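Local structure of HI0065 (Haemophilus influenzae, 1HTW) at residues 32-41 and 122-133. The protein binds ATP and magnesium and is required to form the threonylcarbamoyl group on adenosine 37 of tRNAs that read codons beginning with adenine. Sequence-based numbering, arbitrary orientation.
Sequences KAIMVYLNGD and LPEADILVNIDY. With NA (sodium ion), chain F; MG (magnesium ion), chain E.
Y37 lays its ring against A125, whose CB stands 3.4 Å from the ring centroid and almost on the normal, a CH-pi contact that illustrates how a loop can be clamped onto the strand beside the one it leads into. CG of Y37 lies anti to the carbonyl carbon (chi1 -74°), which carries the ring back over that loop, where OH donates to P123 O at 2.7 Å. Nearby, M35, bent at chi2 and chi3, tucks CE against P123 CD and L122 CD2. D126 imitates a strand partner: its OD2 takes M35 N through the anti lone pair in a nearly straight bond (3.0 Å, 176°), while its own N donates to M35 O. From there V36-N39 and I127-N130 pair in parallel, and the buried face closes tightly as V36 CG1 and L38 CD2 both meet V129 CG2 at 3.8 Å. The other face is more polar: N39 ND2 points in its amide plane at N130 OD1 (3.0 Å), whose own ND2 is held by E141, and N39 OD1, with L38 O, I112 and S115, binds sodium. The solvent side is looser: exposed K32 reaches in to form a salt bridge with D126 OD1, which T146 also holds, and at the far end exposed Y133 and D41 meet through Y133 OH and D41 OD2 (2.6 Å). G40, opening the P-loop, gives its O to a magnesium ion that also carries four waters. Strand 34-39 runs between 109-113 and 127-134, the latter flanked by 137-144, with helix 46-56 packed over L38 and V129.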
ATOM      1  N   LYS A  32      -5.428 -11.636   8.929  1.00 22.00           N
ATOM      2  CA  LYS A  32      -5.774 -11.549   7.505  1.00 21.80           C
ATOM      3  C   LYS A  32      -4.778 -10.560   6.820  1.00 21.59           C
ATOM      4  O   LYS A  32      -4.222  -9.734   7.501  1.00 25.22           O
ATOM      5  CB  LYS A  32      -7.187 -11.192   7.218  1.00 33.51           C
ATOM      6  CG  LYS A  32      -7.568  -9.734   7.444  1.00 35.05           C
ATOM      7  CD  LYS A  32      -8.864  -9.468   6.643  1.00 41.18           C
ATOM      8  CE  LYS A  32      -9.048  -7.992   6.427  1.00 32.36           C
ATOM      9  NZ  LYS A  32     -10.409  -7.629   5.940  1.00 30.88           N
ATOM     10  N   ALA A  33      -4.602 -10.838   5.559  1.00 19.86           N
ATOM     11  CA  ALA A  33      -3.625  -9.937   4.807  1.00 19.37           C
ATOM     12  C   ALA A  33      -4.298  -8.560   4.703  1.00 20.55           C
ATOM     13  O   ALA A  33      -5.505  -8.498   4.429  1.00 23.57           O
ATOM     14  CB  ALA A  33      -3.404 -10.542   3.465  1.00 21.72           C
ATOM     15  N   ILE A  34      -3.517  -7.514   4.903  1.00 19.43           N
ATOM     16  CA  ILE A  34      -4.129  -6.151   4.811  1.00 17.42           C
ATOM     17  C   ILE A  34      -3.980  -5.658   3.363  1.00 15.94           C
ATOM     18  O   ILE A  34      -2.853  -5.662   2.873  1.00 19.41           O
ATOM     19  CB  ILE A  34      -3.459  -5.241   5.801  1.00 16.11           C
ATOM     20  CG1 ILE A  34      -3.520  -5.819   7.244  1.00 18.74           C
ATOM     21  CG2 ILE A  34      -4.009  -3.822   5.797  1.00 16.45           C
ATOM     22  CD1 ILE A  34      -2.978  -4.882   8.296  1.00 21.16           C
ATOM     23  N   MET A  35      -5.080  -5.336   2.740  1.00 15.99           N
ATOM     24  CA  MET A  35      -5.039  -4.887   1.324  1.00 21.19           C
ATOM     25  C   MET A  35      -5.076  -3.356   1.307  1.00 20.99           C
ATOM     26  O   MET A  35      -6.016  -2.715   1.743  1.00 19.11           O
ATOM     27  CB  MET A  35      -6.193  -5.485   0.551  1.00 23.36           C
ATOM     28  CG  MET A  35      -6.273  -7.038   0.772  1.00 31.57           C
ATOM     29  SD  MET A  35      -4.806  -7.875  -0.215  1.00 33.54           S
ATOM     30  CE  MET A  35      -5.177  -7.318  -1.927  1.00 30.48           C
ATOM     31  N   VAL A  36      -4.010  -2.787   0.713  1.00 16.68           N
ATOM     32  CA  VAL A  36      -3.931  -1.316   0.616  1.00 16.52           C
ATOM     33  C   VAL A  36      -3.846  -0.995  -0.887  1.00 16.89           C
ATOM     34  O   VAL A  36      -2.840  -1.339  -1.503  1.00 19.34           O
ATOM     35  CB  VAL A  36      -2.687  -0.806   1.306  1.00 14.36           C
ATOM     36  CG1 VAL A  36      -2.708   0.754   1.357  1.00 16.67           C
ATOM     37  CG2 VAL A  36      -2.678  -1.222   2.826  1.00 17.01           C
ATOM     38  N   TYR A  37      -4.830  -0.240  -1.386  1.00 13.70           N
ATOM     39  CA  TYR A  37      -4.767   0.171  -2.795  1.00 17.51           C
ATOM     40  C   TYR A  37      -4.233   1.599  -2.840  1.00 17.87           C
ATOM     41  O   TYR A  37      -4.803   2.471  -2.202  1.00 19.68           O
ATOM     42  CB  TYR A  37      -6.180   0.201  -3.372  1.00 16.20           C
ATOM     43  CG  TYR A  37      -6.834  -1.137  -3.651  1.00 20.22           C
ATOM     44  CD1 TYR A  37      -6.321  -2.350  -3.199  1.00 23.71           C
ATOM     45  CD2 TYR A  37      -8.025  -1.138  -4.353  1.00 21.27           C
ATOM     46  CE1 TYR A  37      -7.004  -3.545  -3.469  1.00 22.68           C
ATOM     47  CE2 TYR A  37      -8.700  -2.311  -4.634  1.00 23.18           C
ATOM     48  CZ  TYR A  37      -8.176  -3.496  -4.185  1.00 22.12           C
ATOM     49  OH  TYR A  37      -8.881  -4.661  -4.486  1.00 25.97           O
ATOM     50  N   LEU A  38      -3.102   1.796  -3.556  1.00 16.97           N
ATOM     51  CA  LEU A  38      -2.457   3.082  -3.663  1.00 15.86           C
ATOM     52  C   LEU A  38      -2.826   3.697  -5.034  1.00 17.34           C
ATOM     53  O   LEU A  38      -2.576   3.109  -6.069  1.00 17.05           O
ATOM     54  CB  LEU A  38      -0.918   2.951  -3.613  1.00 12.78           C
ATOM     55  CG  LEU A  38      -0.345   2.293  -2.354  1.00 20.11           C
ATOM     56  CD1 LEU A  38       1.148   2.057  -2.509  1.00 20.01           C
ATOM     57  CD2 LEU A  38      -0.703   3.120  -1.144  1.00 21.46           C
ATOM     58  N   ASN A  39      -3.564   4.809  -4.952  1.00 16.36           N
ATOM     59  CA  ASN A  39      -4.141   5.436  -6.144  1.00 19.58           C
ATOM     60  C   ASN A  39      -3.602   6.864  -6.323  1.00 12.96           C
ATOM     61  O   ASN A  39      -3.151   7.546  -5.445  1.00 16.18           O
ATOM     62  CB  ASN A  39      -5.657   5.532  -5.933  1.00 20.82           C
ATOM     63  CG  ASN A  39      -6.342   4.171  -5.852  1.00 21.26           C
ATOM     64  OD1 ASN A  39      -5.923   3.214  -6.548  1.00 22.34           O
ATOM     65  ND2 ASN A  39      -7.339   4.104  -4.985  1.00 24.12           N
ATOM     66  N   GLY A  40      -3.553   7.229  -7.631  1.00 20.88           N
ATOM     67  CA  GLY A  40      -2.965   8.557  -7.930  1.00 19.44           C
ATOM     68  C   GLY A  40      -2.284   8.458  -9.303  1.00 19.81           C
ATOM     69  O   GLY A  40      -2.116   7.400  -9.884  1.00 17.87           O
ATOM     70  N   ASP A  41      -2.249   9.655  -9.962  1.00 20.29           N
ATOM     71  CA  ASP A  41      -1.649   9.644 -11.298  1.00 22.45           C
ATOM     72  C   ASP A  41      -0.188   9.262 -11.285  1.00 25.68           C
ATOM     73  O   ASP A  41       0.511   9.291 -10.286  1.00 21.08           O
ATOM     74  CB  ASP A  41      -1.681  11.141 -11.795  1.00 28.93           C
ATOM     75  CG  ASP A  41      -3.078  11.554 -12.150  1.00 25.82           C
ATOM     76  OD1 ASP A  41      -4.013  10.762 -12.251  1.00 28.09           O
ATOM     77  OD2 ASP A  41      -3.230  12.812 -12.370  1.00 33.88           O
ATOM     78  N   LEU A 122      -8.148  -9.698  -7.401  1.00 37.94           N
ATOM     79  CA  LEU A 122      -7.590  -9.124  -6.163  1.00 33.76           C
ATOM     80  C   LEU A 122      -8.661  -9.078  -5.070  1.00 31.57           C
ATOM     81  O   LEU A 122      -9.720  -8.490  -5.305  1.00 33.66           O
ATOM     82  CB  LEU A 122      -7.266  -7.641  -6.458  1.00 51.07           C
ATOM     83  CG  LEU A 122      -5.862  -7.209  -6.800  1.00 46.07           C
ATOM     84  CD1 LEU A 122      -5.809  -5.678  -6.878  1.00 32.30           C
ATOM     85  CD2 LEU A 122      -4.846  -7.715  -5.788  1.00 44.99           C
ATOM     86  N   PRO A 123      -8.286  -9.410  -3.839  1.00 32.40           N
ATOM     87  CA  PRO A 123      -9.173  -9.228  -2.709  1.00 31.15           C
ATOM     88  C   PRO A 123      -9.491  -7.727  -2.574  1.00 34.56           C
ATOM     89  O   PRO A 123      -8.672  -6.889  -2.968  1.00 29.17           O
ATOM     90  CB  PRO A 123      -8.374  -9.704  -1.506  1.00 33.62           C
ATOM     91  CG  PRO A 123      -7.254 -10.516  -2.061  1.00 40.64           C
ATOM     92  CD  PRO A 123      -6.997 -10.006  -3.462  1.00 39.42           C
ATOM     93  N   GLU A 124     -10.666  -7.425  -2.060  1.00 32.10           N
ATOM     94  CA  GLU A 124     -11.136  -6.057  -1.921  1.00 29.69           C
ATOM     95  C   GLU A 124     -10.196  -5.306  -0.969  1.00 27.76           C
ATOM     96  O   GLU A 124      -9.574  -5.937  -0.121  1.00 24.32           O
ATOM     97  CB  GLU A 124     -12.554  -6.002  -1.365  1.00 45.17           C
ATOM     98  CG  GLU A 124     -13.123  -4.597  -1.251  1.00 73.08           C
ATOM     99  CD  GLU A 124     -14.055  -4.431  -0.066  1.00 81.98           C
ATOM    100  OE1 GLU A 124     -14.680  -5.432   0.348  1.00 80.50           O
ATOM    101  OE2 GLU A 124     -14.133  -3.302   0.462  1.00 76.01           O
ATOM    102  N   ALA A 125     -10.090  -3.991  -1.180  1.00 22.65           N
ATOM    103  CA  ALA A 125      -9.197  -3.203  -0.343  1.00 18.95           C
ATOM    104  C   ALA A 125      -9.756  -2.994   1.070  1.00 22.41           C
ATOM    105  O   ALA A 125     -10.944  -2.787   1.218  1.00 25.43           O
ATOM    106  CB  ALA A 125      -8.988  -1.808  -0.937  1.00 19.92           C
ATOM    107  N   ASP A 126      -8.834  -2.912   2.024  1.00 20.89           N
ATOM    108  CA  ASP A 126      -9.250  -2.514   3.374  1.00 18.87           C
ATOM    109  C   ASP A 126      -9.229  -0.976   3.417  1.00 19.33           C
ATOM    110  O   ASP A 126     -10.019  -0.354   4.101  1.00 22.73           O
ATOM    111  CB  ASP A 126      -8.315  -3.076   4.441  1.00 23.73           C
ATOM    112  CG  ASP A 126      -8.532  -4.578   4.581  1.00 30.70           C
ATOM    113  OD1 ASP A 126      -9.601  -4.977   5.150  1.00 26.10           O
ATOM    114  OD2 ASP A 126      -7.711  -5.383   4.100  1.00 26.79           O
ATOM    115  N   ILE A 127      -8.262  -0.419   2.671  1.00 17.51           N
ATOM    116  CA  ILE A 127      -8.132   1.067   2.717  1.00 18.41           C
ATOM    117  C   ILE A 127      -7.629   1.526   1.325  1.00 18.33           C
ATOM    118  O   ILE A 127      -6.876   0.799   0.692  1.00 16.39           O
ATOM    119  CB  ILE A 127      -7.166   1.468   3.810  1.00 30.07           C
ATOM    120  CG1 ILE A 127      -7.079   2.988   4.042  1.00 38.31           C
ATOM    121  CG2 ILE A 127      -5.772   0.918   3.558  1.00 26.66           C
ATOM    122  CD1 ILE A 127      -6.831   3.296   5.531  1.00 24.89           C
ATOM    123  N   LEU A 128      -8.230   2.604   0.871  1.00 16.11           N
ATOM    124  CA  LEU A 128      -7.762   3.251  -0.374  1.00 17.35           C
ATOM    125  C   LEU A 128      -6.901   4.423   0.052  1.00 16.87           C
ATOM    126  O   LEU A 128      -7.278   5.183   0.933  1.00 18.86           O
ATOM    127  CB  LEU A 128      -8.921   3.829  -1.199  1.00 19.30           C
ATOM    128  CG  LEU A 128     -10.088   2.936  -1.490  1.00 24.68           C
ATOM    129  CD1 LEU A 128     -11.125   3.665  -2.369  1.00 26.65           C
ATOM    130  CD2 LEU A 128      -9.623   1.671  -2.203  1.00 21.56           C
ATOM    131  N   VAL A 129      -5.766   4.625  -0.657  1.00 13.07           N
ATOM    132  CA  VAL A 129      -4.969   5.821  -0.350  1.00 19.26           C
ATOM    133  C   VAL A 129      -4.968   6.656  -1.642  1.00 23.25           C
ATOM    134  O   VAL A 129      -4.345   6.221  -2.621  1.00 21.20           O
ATOM    135  CB  VAL A 129      -3.497   5.400  -0.069  1.00 19.63           C
ATOM    136  CG1 VAL A 129      -2.661   6.629   0.213  1.00 19.16           C
ATOM    137  CG2 VAL A 129      -3.444   4.490   1.162  1.00 20.05           C
ATOM    138  N   ASN A 130      -5.691   7.783  -1.649  1.00 17.46           N
ATOM    139  CA  ASN A 130      -5.802   8.529  -2.933  1.00 16.51           C
ATOM    140  C   ASN A 130      -4.889   9.729  -2.829  1.00 20.67           C
ATOM    141  O   ASN A 130      -5.051  10.570  -1.929  1.00 19.49           O
ATOM    142  CB  ASN A 130      -7.263   9.015  -3.062  1.00 19.51           C
ATOM    143  CG  ASN A 130      -8.239   7.886  -3.301  1.00 24.76           C
ATOM    144  OD1 ASN A 130      -7.854   6.799  -3.717  1.00 23.47           O
ATOM    145  ND2 ASN A 130      -9.531   8.085  -2.989  1.00 22.31           N
ATOM    146  N   ILE A 131      -3.843   9.813  -3.655  1.00 17.10           N
ATOM    147  CA  ILE A 131      -2.862  10.843  -3.547  1.00 15.16           C
ATOM    148  C   ILE A 131      -3.117  11.936  -4.632  1.00 20.68           C
ATOM    149  O   ILE A 131      -3.076  11.575  -5.793  1.00 20.50           O
ATOM    150  CB  ILE A 131      -1.426  10.264  -3.844  1.00 16.15           C
ATOM    151  CG1 ILE A 131      -1.192   9.063  -2.876  1.00 19.27           C
ATOM    152  CG2 ILE A 131      -0.394  11.347  -3.546  1.00 16.68           C
ATOM    153  CD1 ILE A 131       0.266   8.533  -3.031  1.00 21.88           C
ATOM    154  N   ASP A 132      -3.226  13.167  -4.217  1.00 18.65           N
ATOM    155  CA  ASP A 132      -3.286  14.317  -5.166  1.00 19.22           C
ATOM    156  C   ASP A 132      -2.005  15.102  -5.009  1.00 14.80           C
ATOM    157  O   ASP A 132      -1.197  15.050  -4.080  1.00 16.13           O
ATOM    158  CB  ASP A 132      -4.465  15.224  -4.886  1.00 21.86           C
ATOM    159  CG  ASP A 132      -4.905  16.123  -6.020  1.00 33.04           C
ATOM    160  OD1 ASP A 132      -4.416  16.027  -7.173  1.00 32.51           O
ATOM    161  OD2 ASP A 132      -5.875  16.890  -5.773  1.00 30.17           O
ATOM    162  N   TYR A 133      -1.711  15.925  -6.065  1.00 17.75           N
ATOM    163  CA  TYR A 133      -0.397  16.590  -6.028  1.00 18.68           C
ATOM    164  C   TYR A 133      -0.467  18.000  -6.677  1.00 22.33           C
ATOM    165  O   TYR A 133      -1.354  18.211  -7.484  1.00 22.00           O
ATOM    166  CB  TYR A 133       0.555  15.773  -6.951  1.00 24.58           C
ATOM    167  CG  TYR A 133       0.015  15.509  -8.337  1.00 30.60           C
ATOM    168  CD1 TYR A 133      -0.854  14.468  -8.596  1.00 22.51           C
ATOM    169  CD2 TYR A 133       0.399  16.300  -9.432  1.00 39.56           C
ATOM    170  CE1 TYR A 133      -1.404  14.226  -9.825  1.00 24.43           C
ATOM    171  CE2 TYR A 133      -0.134  16.062 -10.692  1.00 32.02           C
ATOM    172  CZ  TYR A 133      -0.999  15.024 -10.902  1.00 31.63           C
ATOM    173  OH  TYR A 133      -1.504  14.738 -12.151  1.00 29.70           O
TER
HETATM  174 NA    NA F 563      -4.137   0.836  -6.689  1.00 28.13          NA
HETATM  175 MG    MG E 562      -3.614   6.284 -11.356  1.00 36.46          MG
HETATM  176  O   HOH W   1      -4.906   5.684  -9.595  1.00 23.94           O
HETATM  177  O   HOH W   2      -3.277  11.908  -8.574  1.00 19.29           O
HETATM  178  O   HOH W   3      -4.969   8.365 -11.342  1.00 30.68           O
HETATM  179  O   HOH W   4      -2.698   6.828 -13.530  1.00 40.32           O
HETATM  180  O   HOH W   5      -2.177   4.328 -11.024  1.00 32.66           O